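Local coordinates for dihydrofolate reductase (Enterococcus faecalis, PDB 4M7V), which reduces 7,8-dihydrofolate to tetrahydrofolate with NADPH, and is held here with the cofactor NADP and a diaminopyrimidine inhibitor, at residues Glu41-Asn46 with Pro64-Ile69; Thr149-Val154 with Ala161-Thr166. One frame throughout, in Å; residues are numbered along the deposited sequence.

Contact 1: residues Glu41-Asn46 with Pro64-Ile69; sequences EKTIHN and PNRTTI. With RAR (5-(3,4-dimethoxy-5-{(1E)-3-oxo-3-[(1S)-1-propylphthalazin-2(1H)-yl]prop-1-en-1-yl}benzyl)pyrimidine-2,4-diamine), chain B.
R66 turns its CG in between its own backbone N and carbonyl carbon (chi1 42°) and bends again at chi2 (-144°), which lays its chain across the end of helix 33-43 against T43 and I44. Its CD lies 3.2 Å from the carbonyl O of T43. T43 takes a similar first torsion (62°), which sets OG1 3.5 Å from R66 NE, obliquely to the guanidinium; the angle is too poor for a hydrogen bond, and the hydroxyl is instead bonded to the carbonyl of F39 one helical turn back. From I44 it is the CG2 methyl that comes nearest, lying by NH1, also obliquely.

Two backbone bonds join the segments. H45 N donates to N65 O (2.9 Å), and T67 N reaches N46 O over a longer 3.2 Å. The type II turn T43-N46 closes on T43 O through N46 N, and N46 ND2 reaches back to K42 O while its OD1 is held by V101 N.

The guanidinium end lies beside the inhibitor's phthalazine, obliquely and too close to be trusted in detail, with P64 CG 3.9 Å from C28 of RAR. The contact thus joins a helix C-terminus and the turn into strand 47-51 to the loop entering the neighbouring parallel strand 67-71, at the rim of the inhibitor pocket of the dihydrofolate reductase fold.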
# COMPACT_ATOMS: atom_id res chain seq x y z
N GLU A 41 7.76 -8.52 -1.20
CA GLU A 41 9.17 -8.08 -1.32
C GLU A 41 9.39 -6.70 -0.73
O GLU A 41 10.37 -6.48 -0.02
CB GLU A 41 9.63 -8.06 -2.79
CG GLU A 41 9.81 -9.42 -3.45
CD GLU A 41 9.90 -9.31 -4.97
OE1 GLU A 41 10.24 -8.21 -5.48
OE2 GLU A 41 9.61 -10.32 -5.66
N LYS A 42 8.50 -5.78 -1.07
CA LYS A 42 8.64 -4.40 -0.62
C LYS A 42 8.28 -4.23 0.85
O LYS A 42 8.67 -3.23 1.44
CB LYS A 42 7.78 -3.47 -1.47
CG LYS A 42 8.09 -3.50 -2.95
CD LYS A 42 9.48 -2.92 -3.26
CE LYS A 42 9.84 -3.11 -4.72
NZ LYS A 42 11.24 -2.72 -5.03
N THR A 43 7.56 -5.18 1.45
CA THR A 43 7.15 -4.96 2.84
C THR A 43 7.83 -5.83 3.92
O THR A 43 7.84 -5.42 5.08
CB THR A 43 5.62 -5.11 3.02
OG1 THR A 43 5.20 -6.44 2.68
CG2 THR A 43 4.88 -4.11 2.17
N ILE A 44 8.36 -7.00 3.57
CA ILE A 44 9.06 -7.82 4.58
C ILE A 44 10.12 -6.99 5.29
O ILE A 44 10.77 -6.14 4.68
CB ILE A 44 9.73 -9.09 4.00
CG1 ILE A 44 10.34 -8.84 2.62
CG2 ILE A 44 8.76 -10.25 3.95
CD1 ILE A 44 11.75 -8.26 2.61
N HIS A 45 10.25 -7.24 6.60
CA HIS A 45 11.24 -6.58 7.44
C HIS A 45 11.08 -5.06 7.43
O HIS A 45 12.02 -4.31 7.67
CB HIS A 45 12.65 -6.98 7.00
CG HIS A 45 12.82 -8.47 6.87
ND1 HIS A 45 12.61 -9.34 7.93
CD2 HIS A 45 13.18 -9.23 5.82
CE1 HIS A 45 12.82 -10.57 7.52
NE2 HIS A 45 13.17 -10.54 6.24
N ASN A 46 9.86 -4.62 7.16
CA ASN A 46 9.54 -3.21 7.20
C ASN A 46 8.28 -3.00 7.99
O ASN A 46 7.72 -3.95 8.53
CB ASN A 46 9.38 -2.64 5.80
CG ASN A 46 10.69 -2.51 5.09
OD1 ASN A 46 11.66 -1.98 5.65
ND2 ASN A 46 10.75 -3.00 3.85
N PRO A 64 3.04 -12.00 8.58
CA PRO A 64 4.26 -12.38 9.29
C PRO A 64 5.50 -11.61 8.81
O PRO A 64 5.55 -11.17 7.66
CB PRO A 64 4.39 -13.87 9.00
CG PRO A 64 3.70 -14.06 7.71
CD PRO A 64 2.57 -13.07 7.67
N ASN A 65 6.47 -11.42 9.70
CA ASN A 65 7.80 -10.91 9.37
C ASN A 65 7.84 -9.44 9.05
O ASN A 65 8.74 -8.97 8.35
CB ASN A 65 8.41 -11.69 8.20
CG ASN A 65 8.42 -13.17 8.43
OD1 ASN A 65 8.72 -13.63 9.53
ND2 ASN A 65 8.07 -13.93 7.40
N ARG A 66 6.86 -8.71 9.56
CA ARG A 66 6.91 -7.25 9.54
C ARG A 66 5.99 -6.67 10.58
O ARG A 66 5.07 -7.33 11.07
CB ARG A 66 6.53 -6.71 8.18
CG ARG A 66 5.35 -7.40 7.57
CD ARG A 66 5.56 -7.49 6.08
NE ARG A 66 4.61 -8.40 5.48
CZ ARG A 66 4.85 -9.68 5.27
NH1 ARG A 66 6.02 -10.21 5.61
NH2 ARG A 66 3.92 -10.45 4.73
N THR A 67 6.22 -5.41 10.90
CA THR A 67 5.35 -4.73 11.80
C THR A 67 4.22 -4.07 11.02
O THR A 67 4.44 -3.40 10.01
CB THR A 67 6.11 -3.71 12.60
OG1 THR A 67 7.16 -4.40 13.29
CG2 THR A 67 5.20 -3.02 13.61
N THR A 68 3.00 -4.30 11.50
CA THR A 68 1.84 -3.63 10.94
C THR A 68 1.32 -2.57 11.90
O THR A 68 1.13 -2.83 13.08
CB THR A 68 0.74 -4.64 10.62
OG1 THR A 68 1.20 -5.50 9.58
CG2 THR A 68 -0.55 -3.95 10.20
N ILE A 69 1.12 -1.36 11.38
CA ILE A 69 0.41 -0.34 12.13
C ILE A 69 -0.98 -0.20 11.54
O ILE A 69 -1.14 -0.19 10.32
CB ILE A 69 1.14 1.01 12.11
CG1 ILE A 69 2.56 0.85 12.65
CG2 ILE A 69 0.37 2.06 12.87
CD1 ILE A 69 3.42 2.10 12.51
N01 RAR B . -1.17 -2.29 -0.70
C02 RAR B . -1.14 -3.39 -1.61
C03 RAR B . -1.91 -4.47 -1.40
C04 RAR B . -2.77 -4.51 -0.18
C05 RAR B . -3.23 -5.89 0.17
C06 RAR B . -4.60 -6.22 0.18
C07 RAR B . -5.01 -7.48 0.53
O08 RAR B . -6.35 -7.79 0.57
C09 RAR B . -7.27 -6.77 0.64
C10 RAR B . -4.00 -8.50 0.90
O11 RAR B . -4.40 -9.77 1.21
C12 RAR B . -4.97 -10.55 0.22
C13 RAR B . -2.67 -8.18 0.90
C14 RAR B . -1.64 -9.17 1.35
C15 RAR B . -1.43 -10.31 0.66
C16 RAR B . -1.09 -11.56 1.38
N17 RAR B . 0.27 -11.77 1.73
N18 RAR B . 1.20 -10.63 1.67
C19 RAR B . 2.62 -10.98 1.49
C20 RAR B . 0.75 -13.12 2.08
C21 RAR B . 0.35 -14.30 1.28
C22 RAR B . 1.29 -14.74 0.21
C23 RAR B . 1.76 -13.70 -0.74
C24 RAR B . 2.17 -13.16 2.62
C25 RAR B . 3.06 -12.19 2.29
C26 RAR B . 4.41 -12.32 2.70
C27 RAR B . 4.82 -13.44 3.48
C28 RAR B . 3.89 -14.44 3.82
C29 RAR B . 2.59 -14.34 3.42
O30 RAR B . -1.91 -12.47 1.37
C31 RAR B . -2.26 -6.88 0.55
C32 RAR B . -1.86 -5.53 -2.29
N33 RAR B . -1.03 -5.48 -3.39
C34 RAR B . -0.25 -4.37 -3.61
N35 RAR B . 0.60 -4.31 -4.76
N36 RAR B . -0.29 -3.34 -2.75

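Contact 2: residues Thr149-Val154 with Ala161-Thr166; sequences TVPGVV and AHDYET
G152 lies over one face of the H162 imidazole, its CA 3.7 Å from the ring centroid and displaced toward the rim, a CH-pi contact. H162 reaches this place because its CG sits between the backbone N and the carbonyl carbon (chi1 56°), which swings the ring back toward 149-154. At the edge of the same ring, near its plane, CE1 comes 3.4 Å from V153 O. ND1 is bonded to Y160 O, and this bond, with a weak one from NE2 to Y164 OH, probably helps to set the ring's rotation.

The Y164 ring, on the same face of the sheet as V150, meets the edge strand obliquely: CE2 is 3.6 Å from G152 CA and CD2 comes 3.4 Å from V150 O, while V150 CB stays farther off. F38 and N34 of helix 33-43 also meet this tyrosine. The other face carries T149, P151, D163 and E165. There D163 OD1 lies 3.3 Å from P151 CA while OD2 is bonded to H127, and a water joins T149 OG1 to E165 OE1, whose other oxygen, OE2, forms a salt bridge with R123.

Between the faces, V150 and Y164 form a hydrogen-bonded pair, with Y164 N to V150 O at 2.8 Å. G152 N then bonds to H162 O, and beyond it a second water links G152 O to H162 N as the strands separate. This is the antiparallel C-terminal beta hairpin of dihydrofolate reductase, strands 144-151 and 162-169, with 144-151 at the edge of the central sheet.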
# COMPACT_ATOMS: atom_id res chain seq x y z
N THR A 149 9.71 0.63 -14.67
CA THR A 149 8.51 -0.13 -14.95
C THR A 149 8.90 -1.51 -15.44
O THR A 149 9.75 -1.65 -16.31
CB THR A 149 7.61 0.60 -15.97
OG1 THR A 149 6.52 -0.24 -16.34
CG2 THR A 149 8.39 1.01 -17.21
N VAL A 150 8.30 -2.53 -14.85
CA VAL A 150 8.56 -3.91 -15.23
C VAL A 150 7.26 -4.62 -15.59
O VAL A 150 6.29 -4.59 -14.82
CB VAL A 150 9.27 -4.69 -14.09
CG1 VAL A 150 9.63 -6.09 -14.55
CG2 VAL A 150 10.50 -3.94 -13.62
N PRO A 151 7.23 -5.26 -16.77
CA PRO A 151 6.02 -6.02 -17.09
C PRO A 151 5.92 -7.26 -16.23
O PRO A 151 6.94 -7.87 -15.92
CB PRO A 151 6.18 -6.38 -18.58
CG PRO A 151 7.62 -6.17 -18.88
CD PRO A 151 8.11 -5.09 -17.93
N GLY A 152 4.69 -7.61 -15.85
CA GLY A 152 4.48 -8.80 -15.07
C GLY A 152 4.32 -10.04 -15.93
O GLY A 152 3.77 -9.99 -17.02
N VAL A 153 4.84 -11.14 -15.40
CA VAL A 153 4.73 -12.45 -16.03
C VAL A 153 3.29 -12.93 -16.02
O VAL A 153 2.61 -12.84 -14.99
CB VAL A 153 5.66 -13.46 -15.30
CG1 VAL A 153 5.29 -14.90 -15.64
CG2 VAL A 153 7.11 -13.18 -15.65
N VAL A 154 2.82 -13.41 -17.16
CA VAL A 154 1.50 -14.00 -17.26
C VAL A 154 1.65 -15.53 -17.35
O VAL A 154 2.48 -16.03 -18.10
CB VAL A 154 0.72 -13.44 -18.51
CG1 VAL A 154 -0.20 -14.46 -19.14
CG2 VAL A 154 -0.06 -12.19 -18.13
N ALA A 161 -2.59 -9.22 -17.83
CA ALA A 161 -1.50 -8.33 -18.19
C ALA A 161 -1.33 -7.26 -17.10
O ALA A 161 -2.32 -6.71 -16.62
CB ALA A 161 -1.76 -7.67 -19.55
N HIS A 162 -0.09 -7.00 -16.71
CA HIS A 162 0.12 -6.01 -15.67
C HIS A 162 1.55 -5.48 -15.71
O HIS A 162 2.41 -6.02 -16.42
CB HIS A 162 -0.23 -6.58 -14.27
CG HIS A 162 0.50 -7.84 -13.91
ND1 HIS A 162 0.18 -9.07 -14.45
CD2 HIS A 162 1.53 -8.06 -13.05
CE1 HIS A 162 0.99 -9.99 -13.95
NE2 HIS A 162 1.81 -9.41 -13.10
N ASP A 163 1.78 -4.41 -14.94
CA ASP A 163 3.05 -3.70 -14.89
C ASP A 163 3.33 -3.25 -13.47
O ASP A 163 2.41 -2.81 -12.77
CB ASP A 163 3.02 -2.47 -15.81
CG ASP A 163 3.15 -2.82 -17.28
OD1 ASP A 163 4.24 -3.31 -17.67
OD2 ASP A 163 2.17 -2.63 -18.02
N TYR A 164 4.60 -3.32 -13.06
CA TYR A 164 5.05 -2.79 -11.78
C TYR A 164 5.79 -1.48 -12.00
O TYR A 164 6.84 -1.45 -12.64
CB TYR A 164 5.95 -3.79 -11.05
CG TYR A 164 5.36 -5.18 -10.96
CD1 TYR A 164 4.39 -5.48 -10.02
CD2 TYR A 164 5.77 -6.19 -11.83
CE1 TYR A 164 3.84 -6.74 -9.93
CE2 TYR A 164 5.22 -7.46 -11.76
CZ TYR A 164 4.26 -7.72 -10.81
OH TYR A 164 3.71 -8.97 -10.73
N GLU A 165 5.25 -0.41 -11.44
CA GLU A 165 5.80 0.91 -11.62
C GLU A 165 6.32 1.51 -10.32
O GLU A 165 5.72 1.33 -9.25
CB GLU A 165 4.73 1.82 -12.22
CG GLU A 165 4.07 1.22 -13.42
CD GLU A 165 2.92 2.05 -13.91
OE1 GLU A 165 2.52 1.87 -15.08
OE2 GLU A 165 2.41 2.89 -13.14
N THR A 166 7.45 2.22 -10.43
CA THR A 166 8.09 2.91 -9.32
C THR A 166 8.23 4.39 -9.64
O THR A 166 8.75 4.75 -10.70
CB THR A 166 9.48 2.32 -9.02
OG1 THR A 166 9.36 0.91 -8.83
CG2 THR A 166 10.05 2.95 -7.77
O HOH W 1 4.50 1.48 -16.74
O HOH W 2 1.94 -8.32 -18.10

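How the contacts relate
Both contacts lie toward the surface and reach the same eight-stranded sheet, but on different parts of it: contact 1 among its parallel strands, contact 2 at its antiparallel edge. Their centres are 22 Å apart and they do not touch, although helix 33-43 serves both, ending in contact 1 and covering Y164 and H162 of contact 2 through N34. In chemistry, contact 1 ties a turn to a loop with two backbone bonds and one arginine that reaches the inhibitor pocket. Contact 2 relies on regular strand pairing, reinforced by waters and a histidine ring, and the Y164 side chain is about 7 Å from the inhibitor.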